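Putative C39-like peptidase (Bacillus anthracis, PDB 3ERV) is of unknown function but probably acts as a cysteine peptidase of the papain-like clan CA, related to the C39 peptidases. Local coordinates at residues A[44-49]-A[66-71]; A[87-92]-A[169-174]; A[146-151]-A[214-219]. All coordinates share one frame; numbering follows the deposited sequence.

Contact 1. Residues A[44-49]-A[66-71]; sequences PELDRG and VDKMKL
Lys68 and Met69 in the first turn of helix 68-74 grip Glu45 and Leu46 of the loop that leads into helix 50-61, a packing of loop against helix N-terminus. Lys68 shows how a long side chain serves two partners in turn. Its CG sits between the backbone N and the carbonyl carbon (chi1 77°), and the extended remainder runs past Leu46 in the opposite direction. CB and then CG border Leu46 CD1, with CG of Lys68 3.8 Å from that methyl. Beyond CD the chain reaches the acid: Lys68 CE lies 3.3 Å from Glu45 OE1, and NZ makes a salt bridge with the same OE1 at 2.7 Å. The ammonium comes from above the carboxylate plane, 54° out of it, and also donates to Gln41 O. Meanwhile Leu46, at the start of a type I turn that ends at Gly49, the N-cap of helix 50-61, also touches Val52 of that helix. The other helix is capped by Asp67, whose OD1 accepts from Lys70 N at 3.1 Å. Folded back at its last two torsions, Met69 brings its sulfur across both loop residues: SD is 3.9 Å from Leu46 CD2 and 3.6 Å from Glu45 CB.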
# COMPACT_ATOMS: atom_id res chain seq x y z
N PRO A 44 -10.52 4.71 13.84
CA PRO A 44 -11.60 5.54 13.26
C PRO A 44 -11.16 6.83 12.52
O PRO A 44 -11.95 7.39 11.76
CB PRO A 44 -12.40 5.93 14.51
CG PRO A 44 -11.33 6.04 15.60
CD PRO A 44 -10.44 4.86 15.32
N GLU A 45 -9.94 7.32 12.77
CA GLU A 45 -9.48 8.62 12.24
C GLU A 45 -9.39 8.79 10.70
O GLU A 45 -9.62 9.87 10.18
CB GLU A 45 -8.13 8.97 12.85
CG GLU A 45 -8.18 8.92 14.34
CD GLU A 45 -7.81 7.58 14.96
OE1 GLU A 45 -7.86 6.48 14.36
OE2 GLU A 45 -7.45 7.66 16.12
N LEU A 46 -9.08 7.73 9.98
CA LEU A 46 -8.77 7.84 8.54
C LEU A 46 -9.62 6.90 7.74
O LEU A 46 -9.23 5.75 7.57
CB LEU A 46 -7.29 7.51 8.28
CG LEU A 46 -6.23 8.42 8.96
CD1 LEU A 46 -4.83 8.06 8.45
CD2 LEU A 46 -6.57 9.91 8.63
N ASP A 47 -10.77 7.38 7.26
CA ASP A 47 -11.69 6.51 6.49
C ASP A 47 -10.97 5.96 5.28
O ASP A 47 -11.16 4.79 4.91
CB ASP A 47 -12.96 7.24 6.03
CG ASP A 47 -13.96 7.43 7.15
OD1 ASP A 47 -13.81 6.77 8.21
OD2 ASP A 47 -14.86 8.30 7.02
N ARG A 48 -10.10 6.79 4.68
CA ARG A 48 -9.34 6.31 3.55
C ARG A 48 -7.84 6.28 3.83
O ARG A 48 -7.03 6.68 2.99
CB ARG A 48 -9.60 7.13 2.28
CG ARG A 48 -11.01 6.95 1.73
CD ARG A 48 -11.24 7.66 0.38
NE ARG A 48 -12.68 7.69 0.04
CZ ARG A 48 -13.56 8.63 0.42
NH1 ARG A 48 -13.17 9.71 1.14
NH2 ARG A 48 -14.85 8.53 0.06
N GLY A 49 -7.47 5.78 5.00
CA GLY A 49 -6.06 5.78 5.37
C GLY A 49 -5.26 4.49 5.21
O GLY A 49 -4.22 4.37 5.84
N VAL A 66 6.81 7.95 13.97
CA VAL A 66 5.86 8.63 13.11
C VAL A 66 4.49 7.97 13.31
O VAL A 66 4.41 6.82 13.74
CB VAL A 66 6.31 8.58 11.61
CG1 VAL A 66 6.27 7.13 11.05
CG2 VAL A 66 5.46 9.59 10.75
N ASP A 67 3.42 8.71 13.10
CA ASP A 67 2.11 8.09 13.19
C ASP A 67 1.33 8.34 11.90
O ASP A 67 1.71 9.18 11.09
CB ASP A 67 1.33 8.59 14.39
CG ASP A 67 1.01 10.05 14.28
OD1 ASP A 67 0.11 10.46 13.56
OD2 ASP A 67 1.70 10.82 14.94
N LYS A 68 0.24 7.60 11.74
CA LYS A 68 -0.59 7.68 10.56
C LYS A 68 -1.18 9.08 10.29
O LYS A 68 -1.43 9.41 9.14
CB LYS A 68 -1.71 6.65 10.64
CG LYS A 68 -2.86 7.05 11.58
CD LYS A 68 -3.74 5.80 11.93
CE LYS A 68 -5.02 6.25 12.61
NZ LYS A 68 -5.64 5.19 13.44
N MET A 69 -1.44 9.88 11.34
CA MET A 69 -2.02 11.21 11.16
C MET A 69 -1.02 12.19 10.53
O MET A 69 -1.37 13.05 9.70
CB MET A 69 -2.55 11.79 12.50
CG MET A 69 -3.61 10.87 13.24
SD MET A 69 -5.03 10.58 12.17
CE MET A 69 -5.44 12.31 11.76
N LYS A 70 0.24 12.08 10.92
CA LYS A 70 1.25 12.94 10.32
C LYS A 70 1.42 12.57 8.84
O LYS A 70 1.53 13.41 7.97
CB LYS A 70 2.59 12.83 11.08
CG LYS A 70 3.69 13.75 10.52
CD LYS A 70 4.47 14.42 11.69
CE LYS A 70 5.66 15.29 11.25
NZ LYS A 70 6.75 14.50 10.60
N LEU A 71 1.42 11.27 8.56
CA LEU A 71 1.59 10.82 7.18
C LEU A 71 0.38 11.21 6.32
O LEU A 71 0.53 11.52 5.10
CB LEU A 71 1.82 9.29 7.13
CG LEU A 71 3.12 8.84 7.83
CD1 LEU A 71 3.23 7.33 7.73
CD2 LEU A 71 4.36 9.49 7.19

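Contact 2. Residues A[87-92]-A[169-174]; sequences GNPNEG and GDVSIT
The backbones of Asn88 and Val171 come no nearer than 7.2 Å between CA atoms and exchange no hydrogen bond, so the turn at 87-92 meets strand 169-173 through side chains. Val171 points at the turn, and its two methyls meet the CG-CD edge of the Pro89 ring: CG1 is 4.0 Å from Pro89 CD, and CG2 is 4.0 Å from Pro89 CG. A chi1 of 42°, which sets CG2 roughly opposite the backbone N, makes this two-point contact possible. Beside the ring, Val171 CG1 also approaches Asn88 OD1, an oxygen already gripped twice. Asn90 N donates to Asn88 OD1 at 2.8 Å, tilted from the carbonyl plane, while Asn90 ND2 donates to it at 2.9 Å in that plane, on a lone pair. Asn88 thereby has its amide rotation fixed, with ND2 directed to Thr166 OG1. That hydroxyl also bonds to Gly169 O, so Thr166 ties the turn to the hairpin of strands 162-166 and 169-173. Asn88 O accepts as well, from Glu91 N at 2.8 Å and, at 3.2 Å, from Gly92 N. The arrangement is an Asx turn, opened by Asn88, packed chiefly by its proline on one arm of a two-stranded antiparallel hairpin.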
# COMPACT_ATOMS: atom_id res chain seq x y z
N GLY A 87 -8.64 13.33 -10.60
CA GLY A 87 -7.29 13.26 -10.05
C GLY A 87 -6.65 11.93 -10.36
O GLY A 87 -7.34 10.89 -10.44
N ASN A 88 -5.33 11.95 -10.51
CA ASN A 88 -4.53 10.77 -10.78
C ASN A 88 -3.85 10.28 -9.51
O ASN A 88 -3.11 11.03 -8.86
CB ASN A 88 -3.44 11.11 -11.82
CG ASN A 88 -2.82 9.85 -12.48
OD1 ASN A 88 -2.54 8.82 -11.82
ND2 ASN A 88 -2.61 9.94 -13.80
N PRO A 89 -4.10 9.00 -9.14
CA PRO A 89 -3.46 8.52 -7.88
C PRO A 89 -1.95 8.33 -8.02
O PRO A 89 -1.24 8.12 -7.00
CB PRO A 89 -4.15 7.19 -7.58
CG PRO A 89 -4.68 6.71 -8.98
CD PRO A 89 -5.05 8.03 -9.72
N ASN A 90 -1.46 8.38 -9.27
CA ASN A 90 -0.04 8.45 -9.52
C ASN A 90 0.53 9.84 -9.26
O ASN A 90 1.74 10.00 -9.13
CB ASN A 90 0.32 7.96 -10.93
CG ASN A 90 -0.09 6.48 -11.16
OD1 ASN A 90 0.50 5.54 -10.62
ND2 ASN A 90 -1.14 6.28 -11.95
N GLU A 91 -0.34 10.84 -9.16
CA GLU A 91 0.15 12.19 -8.85
C GLU A 91 0.06 12.54 -7.34
O GLU A 91 0.97 13.14 -6.77
CB GLU A 91 -0.55 13.23 -9.69
CG GLU A 91 0.28 14.50 -9.80
CD GLU A 91 -0.53 15.68 -10.36
OE1 GLU A 91 -1.46 15.43 -11.16
OE2 GLU A 91 -0.21 16.85 -10.00
N GLY A 92 -1.01 12.11 -6.70
CA GLY A 92 -1.14 12.31 -5.26
C GLY A 92 -2.30 11.48 -4.75
O GLY A 92 -3.00 10.81 -5.54
N GLY A 169 -3.14 10.92 -18.53
CA GLY A 169 -3.48 9.66 -19.16
C GLY A 169 -4.48 8.87 -18.33
O GLY A 169 -4.87 9.27 -17.25
N ASP A 170 -4.89 7.74 -18.88
CA ASP A 170 -5.92 6.91 -18.27
C ASP A 170 -5.34 6.12 -17.13
O ASP A 170 -4.16 5.75 -17.17
CB ASP A 170 -6.48 5.94 -19.29
CG ASP A 170 -7.06 6.65 -20.49
OD1 ASP A 170 -7.19 7.91 -20.43
OD2 ASP A 170 -7.39 5.95 -21.49
N VAL A 171 -6.15 5.91 -16.12
CA VAL A 171 -5.72 5.04 -15.05
C VAL A 171 -6.88 4.13 -14.68
O VAL A 171 -8.02 4.55 -14.61
CB VAL A 171 -5.13 5.82 -13.81
CG1 VAL A 171 -5.95 7.06 -13.50
CG2 VAL A 171 -5.08 4.93 -12.55
N SER A 172 -6.54 2.87 -14.44
CA SER A 172 -7.52 1.90 -13.98
C SER A 172 -7.66 1.93 -12.47
O SER A 172 -6.66 1.83 -11.74
CB SER A 172 -7.12 0.51 -14.45
OG SER A 172 -7.16 0.51 -15.87
N ILE A 173 -8.90 2.11 -12.02
CA ILE A 173 -9.24 2.15 -10.62
C ILE A 173 -10.35 1.13 -10.29
O ILE A 173 -11.12 0.72 -11.16
CB ILE A 173 -9.68 3.60 -10.15
CG1 ILE A 173 -11.07 3.96 -10.67
CG2 ILE A 173 -8.60 4.69 -10.44
CD1 ILE A 173 -12.10 3.75 -9.61
N THR A 174 -10.36 0.67 -9.05
CA THR A 174 -11.45 -0.11 -8.55
C THR A 174 -11.70 0.34 -7.13
O THR A 174 -10.75 0.52 -6.38
CB THR A 174 -11.16 -1.65 -8.55
OG1 THR A 174 -12.17 -2.28 -7.76
CG2 THR A 174 -9.79 -2.00 -7.94

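Contact 3. Residues A[146-151]-A[214-219]; sequences VIITNA and VQMGSQ
The amide of Gln219 is roofed on one face by Ile148, whose CB, CG1 and CG2 all stand over its plane, with CG1 3.9 Å from Gln219 OE1. Its edges are polar. Gln219 NE2 donates in its own plane to Met216 O at 3.0 Å (167°), nearly along the C=O axis, and OE1 accepts from His109 N, so both ends of the buried amide are satisfied and its rotation is fixed. The amides of Asn150 and Gln215 are joined by water 2, which accepts from Asn150 ND2 at 2.9 Å and donates to Gln215 OE1, also at 2.9 Å. Asn150 OD1 turns instead to Thr152, and its ND2 also reaches Ala154 O. Met216 lays its CG methylene against the Thr149-Asn150 peptide, CG 3.6 Å from Thr149 C; the bend at chi2 (-64°) turns the chain beyond it, and CE approaches Ile148 CG2. Ile148 N donates directly to Gln219 O at 3.3 Å (162°), an oxygen shared with Trp213 NE1. On the return side water 1 intervenes, donating to Ile148 O at 2.7 Å and accepting from Gln219 N at 2.8 Å. Gly217, with positive phi, is the C-prime residue of a Schellman motif; here that motif ends helix 206-215 and delivers the chain, through a water-bridged first pairing, to the antiparallel sheet where strand 220-223 adjoins 145-150.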
# COMPACT_ATOMS: atom_id res chain seq x y z
N VAL A 146 5.15 -2.62 1.80
CA VAL A 146 3.84 -2.05 1.64
C VAL A 146 3.35 -2.35 0.21
O VAL A 146 4.07 -2.10 -0.77
CB VAL A 146 3.87 -0.55 1.88
CG1 VAL A 146 2.49 0.12 1.54
CG2 VAL A 146 4.34 -0.26 3.31
N ILE A 147 2.14 -2.91 0.08
CA ILE A 147 1.66 -3.27 -1.25
C ILE A 147 0.25 -2.75 -1.58
O ILE A 147 -0.63 -2.70 -0.73
CB ILE A 147 1.76 -4.80 -1.51
CG1 ILE A 147 0.74 -5.53 -0.65
CG2 ILE A 147 3.21 -5.35 -1.28
CD1 ILE A 147 -0.49 -5.93 -1.45
N ILE A 148 0.05 -2.33 -2.82
CA ILE A 148 -1.30 -1.95 -3.23
C ILE A 148 -1.96 -3.20 -3.87
O ILE A 148 -1.34 -3.84 -4.70
CB ILE A 148 -1.28 -0.79 -4.26
CG1 ILE A 148 -0.50 0.42 -3.74
CG2 ILE A 148 -2.72 -0.41 -4.69
CD1 ILE A 148 -1.08 1.07 -2.56
N THR A 149 -3.18 -3.53 -3.48
CA THR A 149 -3.89 -4.70 -4.04
C THR A 149 -5.36 -4.37 -4.02
O THR A 149 -5.71 -3.19 -4.05
CB THR A 149 -3.63 -5.99 -3.23
OG1 THR A 149 -4.28 -7.09 -3.88
CG2 THR A 149 -4.16 -5.88 -1.79
N ASN A 150 -6.23 -5.38 -3.99
CA ASN A 150 -7.66 -5.10 -3.74
C ASN A 150 -8.14 -5.83 -2.49
O ASN A 150 -7.54 -6.81 -2.07
CB ASN A 150 -8.53 -5.44 -4.96
CG ASN A 150 -8.77 -6.95 -5.09
OD1 ASN A 150 -9.59 -7.52 -4.37
ND2 ASN A 150 -8.00 -7.58 -5.93
N ALA A 151 -9.23 -5.34 -1.89
CA ALA A 151 -9.67 -5.85 -0.58
C ALA A 151 -9.95 -7.37 -0.50
O ALA A 151 -9.92 -7.94 0.62
CB ALA A 151 -10.87 -5.06 -0.12
N VAL A 214 -0.30 -8.38 -8.80
CA VAL A 214 0.15 -8.13 -10.19
C VAL A 214 -0.92 -7.36 -10.99
O VAL A 214 -0.62 -6.42 -11.74
CB VAL A 214 0.52 -9.47 -10.90
CG1 VAL A 214 0.62 -9.24 -12.40
CG2 VAL A 214 1.83 -10.03 -10.35
N GLN A 215 -2.18 -7.76 -10.81
CA GLN A 215 -3.32 -7.09 -11.43
C GLN A 215 -3.44 -5.61 -11.09
O GLN A 215 -3.81 -4.83 -11.96
CB GLN A 215 -4.64 -7.78 -11.09
CG GLN A 215 -5.81 -7.10 -11.75
CD GLN A 215 -7.09 -7.89 -11.58
OE1 GLN A 215 -7.54 -8.17 -10.48
NE2 GLN A 215 -7.68 -8.24 -12.70
N MET A 216 -3.16 -5.23 -9.84
CA MET A 216 -3.13 -3.80 -9.47
C MET A 216 -1.85 -3.07 -9.85
O MET A 216 -1.69 -1.91 -9.48
CB MET A 216 -3.42 -3.59 -7.98
CG MET A 216 -4.88 -3.86 -7.59
SD MET A 216 -6.08 -2.75 -8.36
CE MET A 216 -5.57 -1.13 -7.76
N GLY A 217 -0.92 -3.70 -10.57
CA GLY A 217 0.19 -2.96 -11.12
C GLY A 217 1.52 -3.35 -10.50
O GLY A 217 2.52 -2.67 -10.70
N SER A 218 1.53 -4.44 -9.75
CA SER A 218 2.74 -4.86 -9.03
C SER A 218 3.36 -3.73 -8.16
O SER A 218 4.58 -3.60 -8.08
CB SER A 218 3.77 -5.38 -10.03
OG SER A 218 3.40 -6.68 -10.48
N GLN A 219 2.51 -2.91 -7.53
CA GLN A 219 2.99 -1.74 -6.81
C GLN A 219 3.47 -2.11 -5.40
O GLN A 219 2.74 -2.76 -4.64
CB GLN A 219 1.92 -0.69 -6.72
CG GLN A 219 1.07 -0.46 -7.98
CD GLN A 219 0.19 0.76 -7.77
OE1 GLN A 219 0.64 1.74 -7.19
NE2 GLN A 219 -1.08 0.70 -8.20
O HOH W 1 -0.10 -3.73 -7.11
O HOH W 2 -6.41 -6.74 -8.17

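How the contacts relate
Contacts 2 and 3 are direct neighbours: their centres lie 14 Å apart, Thr174 CG2 packs 3.8 Å from Met216 SD, and their segments alternate along the chain. Tyr108 links them further, bonding to Ser172 O and touching Asn90, Met216 and Gln219. Contact 1 stands apart, its centre 21 Å from that of contact 2 and 20 Å from that of contact 3, with nearest atoms about 10 and 9 Å away. Contacts 1 and 3 both border the presumed catalytic centre, a possible Cys50-His178-Asp194 triad: contact 1 holds the loop that ends just before Cys50, and Thr149 of contact 3 pairs with His178 through the backbone. Contact 2 is tied to it less directly, segment 169-174 preceding the strand that carries His178.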